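Local coordinates for cytoplasmic protein (Cryptococcus neoformans var. grubii serotype A, PDB 7LPO) that probably hydrolyses steryl beta-glucosides, as a glycoside hydrolase family 5 sterylglucosidase, at residues Gln209-Tyr221 / Lys230-Asp242. Numbering follows the deposited sequence.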
# COMPACT_ATOMS: atom_id res chain seq x y z
N GLN A 209 19.03 -3.04 -3.81
CA GLN A 209 19.34 -3.82 -5.00
C GLN A 209 19.93 -5.17 -4.61
O GLN A 209 19.65 -6.19 -5.24
CB GLN A 209 20.29 -3.06 -5.92
CG GLN A 209 19.62 -1.99 -6.75
CD GLN A 209 20.61 -1.04 -7.40
OE1 GLN A 209 21.65 -0.70 -6.82
NE2 GLN A 209 20.29 -0.61 -8.61
N THR A 210 20.74 -5.19 -3.55
CA THR A 210 21.32 -6.44 -3.08
C THR A 210 20.28 -7.25 -2.32
O THR A 210 20.07 -8.43 -2.62
CB THR A 210 22.53 -6.16 -2.19
OG1 THR A 210 23.52 -5.48 -2.96
CG2 THR A 210 23.11 -7.45 -1.63
N ILE A 211 19.63 -6.62 -1.34
CA ILE A 211 18.81 -7.37 -0.39
C ILE A 211 17.64 -8.03 -1.09
O ILE A 211 17.31 -9.19 -0.81
CB ILE A 211 18.35 -6.45 0.75
CG1 ILE A 211 19.54 -6.07 1.63
CG2 ILE A 211 17.28 -7.13 1.59
CD1 ILE A 211 19.28 -4.88 2.55
N TRP A 212 16.99 -7.31 -2.01
CA TRP A 212 15.85 -7.88 -2.72
C TRP A 212 16.28 -9.00 -3.66
O TRP A 212 15.52 -9.95 -3.86
CB TRP A 212 15.11 -6.78 -3.48
CG TRP A 212 14.27 -5.91 -2.62
CD1 TRP A 212 14.46 -4.59 -2.38
CD2 TRP A 212 13.11 -6.30 -1.88
NE1 TRP A 212 13.48 -4.13 -1.53
CE2 TRP A 212 12.64 -5.16 -1.21
CE3 TRP A 212 12.42 -7.51 -1.71
CZ2 TRP A 212 11.51 -5.18 -0.39
CZ3 TRP A 212 11.30 -7.53 -0.91
CH2 TRP A 212 10.85 -6.37 -0.26
N THR A 213 17.47 -8.90 -4.25
CA THR A 213 17.98 -10.00 -5.07
C THR A 213 18.21 -11.24 -4.22
O THR A 213 17.91 -12.37 -4.64
CB THR A 213 19.26 -9.57 -5.78
OG1 THR A 213 19.02 -8.42 -6.60
CG2 THR A 213 19.80 -10.67 -6.68
N PHE A 214 18.76 -11.05 -3.01
CA PHE A 214 18.86 -12.14 -2.04
C PHE A 214 17.49 -12.73 -1.75
O PHE A 214 17.27 -13.94 -1.89
CB PHE A 214 19.50 -11.62 -0.74
CG PHE A 214 21.00 -11.38 -0.80
CD1 PHE A 214 21.76 -11.80 -1.88
CD2 PHE A 214 21.65 -10.75 0.26
CE1 PHE A 214 23.14 -11.60 -1.89
CE2 PHE A 214 23.03 -10.54 0.24
CZ PHE A 214 23.77 -10.97 -0.84
N PHE A 215 16.54 -11.88 -1.35
CA PHE A 215 15.24 -12.35 -0.87
C PHE A 215 14.54 -13.24 -1.89
O PHE A 215 14.03 -14.31 -1.55
CB PHE A 215 14.36 -11.14 -0.52
CG PHE A 215 13.07 -11.50 0.17
CD1 PHE A 215 13.04 -11.76 1.54
CD2 PHE A 215 11.87 -11.55 -0.53
CE1 PHE A 215 11.87 -12.07 2.19
CE2 PHE A 215 10.69 -11.87 0.12
CZ PHE A 215 10.70 -12.12 1.49
N PHE A 216 14.46 -12.80 -3.14
CA PHE A 216 13.66 -13.47 -4.15
C PHE A 216 14.45 -14.44 -5.01
O PHE A 216 13.84 -15.33 -5.61
CB PHE A 216 12.99 -12.46 -5.09
CG PHE A 216 11.81 -11.78 -4.50
CD1 PHE A 216 10.70 -12.50 -4.09
CD2 PHE A 216 11.80 -10.41 -4.34
CE1 PHE A 216 9.62 -11.87 -3.55
CE2 PHE A 216 10.71 -9.78 -3.80
CZ PHE A 216 9.62 -10.50 -3.41
N ALA A 217 15.78 -14.29 -5.09
CA ALA A 217 16.53 -15.08 -6.06
C ALA A 217 17.97 -15.34 -5.64
O ALA A 217 18.81 -15.58 -6.51
CB ALA A 217 16.52 -14.36 -7.43
N GLY A 218 18.27 -15.31 -4.34
CA GLY A 218 19.62 -15.60 -3.89
C GLY A 218 20.17 -16.92 -4.40
O GLY A 218 21.36 -17.03 -4.70
N LYS A 219 19.31 -17.93 -4.52
CA LYS A 219 19.80 -19.24 -4.97
C LYS A 219 20.25 -19.23 -6.42
O LYS A 219 21.05 -20.08 -6.82
CB LYS A 219 18.71 -20.31 -4.78
CG LYS A 219 18.46 -20.69 -3.33
CD LYS A 219 17.37 -21.74 -3.20
CE LYS A 219 15.99 -21.11 -3.20
NZ LYS A 219 14.93 -22.04 -2.67
N THR A 220 19.78 -18.27 -7.21
CA THR A 220 20.15 -18.16 -8.61
C THR A 220 21.36 -17.25 -8.82
O THR A 220 22.26 -17.60 -9.59
CB THR A 220 18.96 -17.62 -9.42
OG1 THR A 220 17.86 -18.53 -9.31
CG2 THR A 220 19.31 -17.40 -10.89
N TYR A 221 21.41 -16.12 -8.12
CA TYR A 221 22.41 -15.09 -8.39
C TYR A 221 23.45 -14.95 -7.30
O TYR A 221 24.51 -14.36 -7.57
CB TYR A 221 21.72 -13.74 -8.60
CG TYR A 221 20.77 -13.76 -9.77
CD1 TYR A 221 21.24 -13.93 -11.07
CD2 TYR A 221 19.40 -13.66 -9.59
CE1 TYR A 221 20.37 -13.98 -12.14
CE2 TYR A 221 18.53 -13.71 -10.64
CZ TYR A 221 19.01 -13.87 -11.92
OH TYR A 221 18.13 -13.93 -12.99
N LYS A 230 21.50 -22.71 4.83
CA LYS A 230 20.53 -22.36 3.79
C LYS A 230 21.08 -21.23 2.91
O LYS A 230 21.88 -20.41 3.36
CB LYS A 230 19.21 -21.86 4.38
CG LYS A 230 18.41 -22.81 5.23
CD LYS A 230 17.28 -22.02 5.89
CE LYS A 230 16.19 -22.90 6.47
NZ LYS A 230 15.04 -22.09 6.99
N ASN A 231 20.62 -21.16 1.67
CA ASN A 231 20.85 -19.93 0.92
C ASN A 231 20.15 -18.77 1.62
O ASN A 231 19.08 -18.92 2.21
CB ASN A 231 20.36 -20.05 -0.52
CG ASN A 231 20.75 -18.83 -1.37
OD1 ASN A 231 20.04 -17.82 -1.41
ND2 ASN A 231 21.88 -18.92 -2.04
N ILE A 232 20.78 -17.59 1.58
CA ILE A 232 20.17 -16.39 2.16
C ILE A 232 18.73 -16.20 1.68
O ILE A 232 17.89 -15.68 2.43
CB ILE A 232 21.05 -15.16 1.81
CG1 ILE A 232 20.52 -13.90 2.47
CG2 ILE A 232 21.13 -14.97 0.30
CD1 ILE A 232 20.33 -14.01 3.95
N GLN A 233 18.42 -16.64 0.47
CA GLN A 233 17.05 -16.51 -0.03
C GLN A 233 16.06 -17.26 0.87
O GLN A 233 15.00 -16.72 1.22
CB GLN A 233 16.96 -17.03 -1.47
CG GLN A 233 15.55 -17.09 -2.03
CD GLN A 233 15.47 -17.81 -3.37
OE1 GLN A 233 16.45 -17.86 -4.12
NE2 GLN A 233 14.30 -18.38 -3.68
N ASP A 234 16.38 -18.50 1.23
CA ASP A 234 15.48 -19.28 2.08
C ASP A 234 15.48 -18.75 3.51
O ASP A 234 14.42 -18.66 4.14
CB ASP A 234 15.88 -20.76 2.06
CG ASP A 234 15.42 -21.47 0.78
OD1 ASP A 234 14.38 -21.08 0.22
OD2 ASP A 234 16.11 -22.42 0.33
N PHE A 235 16.65 -18.40 4.03
CA PHE A 235 16.73 -17.81 5.36
C PHE A 235 15.79 -16.62 5.48
O PHE A 235 14.93 -16.58 6.37
CB PHE A 235 18.19 -17.43 5.65
CG PHE A 235 18.44 -16.93 7.04
CD1 PHE A 235 18.30 -15.59 7.35
CD2 PHE A 235 18.85 -17.80 8.03
CE1 PHE A 235 18.54 -15.13 8.63
CE2 PHE A 235 19.08 -17.35 9.31
CZ PHE A 235 18.93 -16.02 9.61
N LEU A 236 15.91 -15.65 4.57
CA LEU A 236 15.07 -14.45 4.67
C LEU A 236 13.60 -14.78 4.44
O LEU A 236 12.74 -14.34 5.22
CB LEU A 236 15.54 -13.39 3.67
CG LEU A 236 16.93 -12.80 3.92
CD1 LEU A 236 17.38 -11.83 2.82
CD2 LEU A 236 16.98 -12.12 5.28
N GLN A 237 13.27 -15.54 3.39
CA GLN A 237 11.86 -15.82 3.12
C GLN A 237 11.24 -16.65 4.23
O GLN A 237 10.10 -16.39 4.64
CB GLN A 237 11.70 -16.54 1.77
CG GLN A 237 11.93 -15.66 0.55
CD GLN A 237 11.27 -16.20 -0.72
OE1 GLN A 237 10.16 -16.74 -0.69
NE2 GLN A 237 11.95 -16.04 -1.85
N ASP A 238 11.95 -17.66 4.73
CA ASP A 238 11.40 -18.52 5.78
C ASP A 238 11.15 -17.73 7.07
O ASP A 238 10.16 -17.97 7.76
CB ASP A 238 12.33 -19.70 6.07
CG ASP A 238 12.32 -20.74 4.98
OD1 ASP A 238 11.54 -20.61 4.01
OD2 ASP A 238 13.11 -21.71 5.07
N HIS A 239 12.05 -16.81 7.42
CA HIS A 239 11.83 -16.05 8.65
C HIS A 239 10.65 -15.08 8.48
O HIS A 239 9.86 -14.89 9.41
CB HIS A 239 13.10 -15.30 9.06
CG HIS A 239 14.08 -16.16 9.82
ND1 HIS A 239 15.03 -16.93 9.19
CD2 HIS A 239 14.24 -16.37 11.15
CE1 HIS A 239 15.74 -17.58 10.10
NE2 HIS A 239 15.27 -17.27 11.30
N PHE A 240 10.50 -14.49 7.29
CA PHE A 240 9.38 -13.58 7.07
C PHE A 240 8.06 -14.34 7.07
O PHE A 240 7.08 -13.91 7.71
CB PHE A 240 9.57 -12.84 5.74
CG PHE A 240 8.33 -12.11 5.28
CD1 PHE A 240 7.91 -10.95 5.92
CD2 PHE A 240 7.59 -12.59 4.22
CE1 PHE A 240 6.77 -10.29 5.50
CE2 PHE A 240 6.46 -11.93 3.80
CZ PHE A 240 6.05 -10.78 4.43
N ILE A 241 8.00 -15.47 6.37
CA ILE A 241 6.79 -16.28 6.33
C ILE A 241 6.47 -16.86 7.70
O ILE A 241 5.30 -16.94 8.10
CB ILE A 241 6.94 -17.37 5.25
CG1 ILE A 241 7.04 -16.70 3.87
CG2 ILE A 241 5.77 -18.35 5.29
CD1 ILE A 241 7.36 -17.64 2.72
N ASP A 242 7.51 -17.25 8.45
CA ASP A 242 7.28 -17.74 9.81
C ASP A 242 6.72 -16.65 10.70
O ASP A 242 5.85 -16.90 11.54
CB ASP A 242 8.58 -18.28 10.41
CG ASP A 242 8.93 -19.68 9.94
OD1 ASP A 242 8.18 -20.24 9.10
OD2 ASP A 242 9.96 -20.22 10.41
O HOH W 1 11.43 -16.43 -4.84
O HOH W 2 16.29 -18.47 -6.95
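Gln233 and Gln237, one turn apart on helix 232-242, each direct a side-chain amide at the backbone of helix 209-221. Gln233 OE1 accepts from Lys219 N at 2.9 Å, in the carbonyl plane and nearly straight at hydrogen (169°). Because the kinked helix gives the N of Lys219 no bond to the preceding turn, the glutamine supplies its acceptor; an extended chain with CG anti to the backbone N (chi1 173°) carries OE1 there. Gln237 NE2 donates to Phe215 O at 2.7 Å, with the acceptor close to the plane of its amide, while its CG sits over the centre of the Phe215 ring, nearly along the ring normal, as a CH-pi contact. The same ring meets Leu236 CB through CD1 (3.7 Å) and presents its edge to Phe240 CD2. Ile232 CG2 lies over a face of the Phe214 ring, 4.2 Å from the centroid.

Helices 209-221 and 232-242, consecutive in the chain, cross at -125° with axes 7.0 Å apart, the connection running through the short antiparallel pair 226-227/230-231; the two helices belong to a glycoside hydrolase of family 5, whose catalytic domain is a TIM barrel. Gly218 lies where the helices come close, its C 3.1 Å from Asn231 OD1. Asn231 is the N-cap of the second helix: its OD1 accepts from Gln233 N at 2.7 Å, and its ND2 makes a weak bond to Gly218 O. On the solvent-exposed side, Lys219 bends at chi3 to bring NZ to Asp234 OD1 (3.1 Å), a salt bridge on the syn side of the carboxylate.

Farther out, one water links Phe216 O to Gln237 NE2, another Thr220 OG1 to Gln233 OE1. His408 of helix 400-419 hydrogen-bonds Gln237 OE1, helping to fix the rotation of that amide.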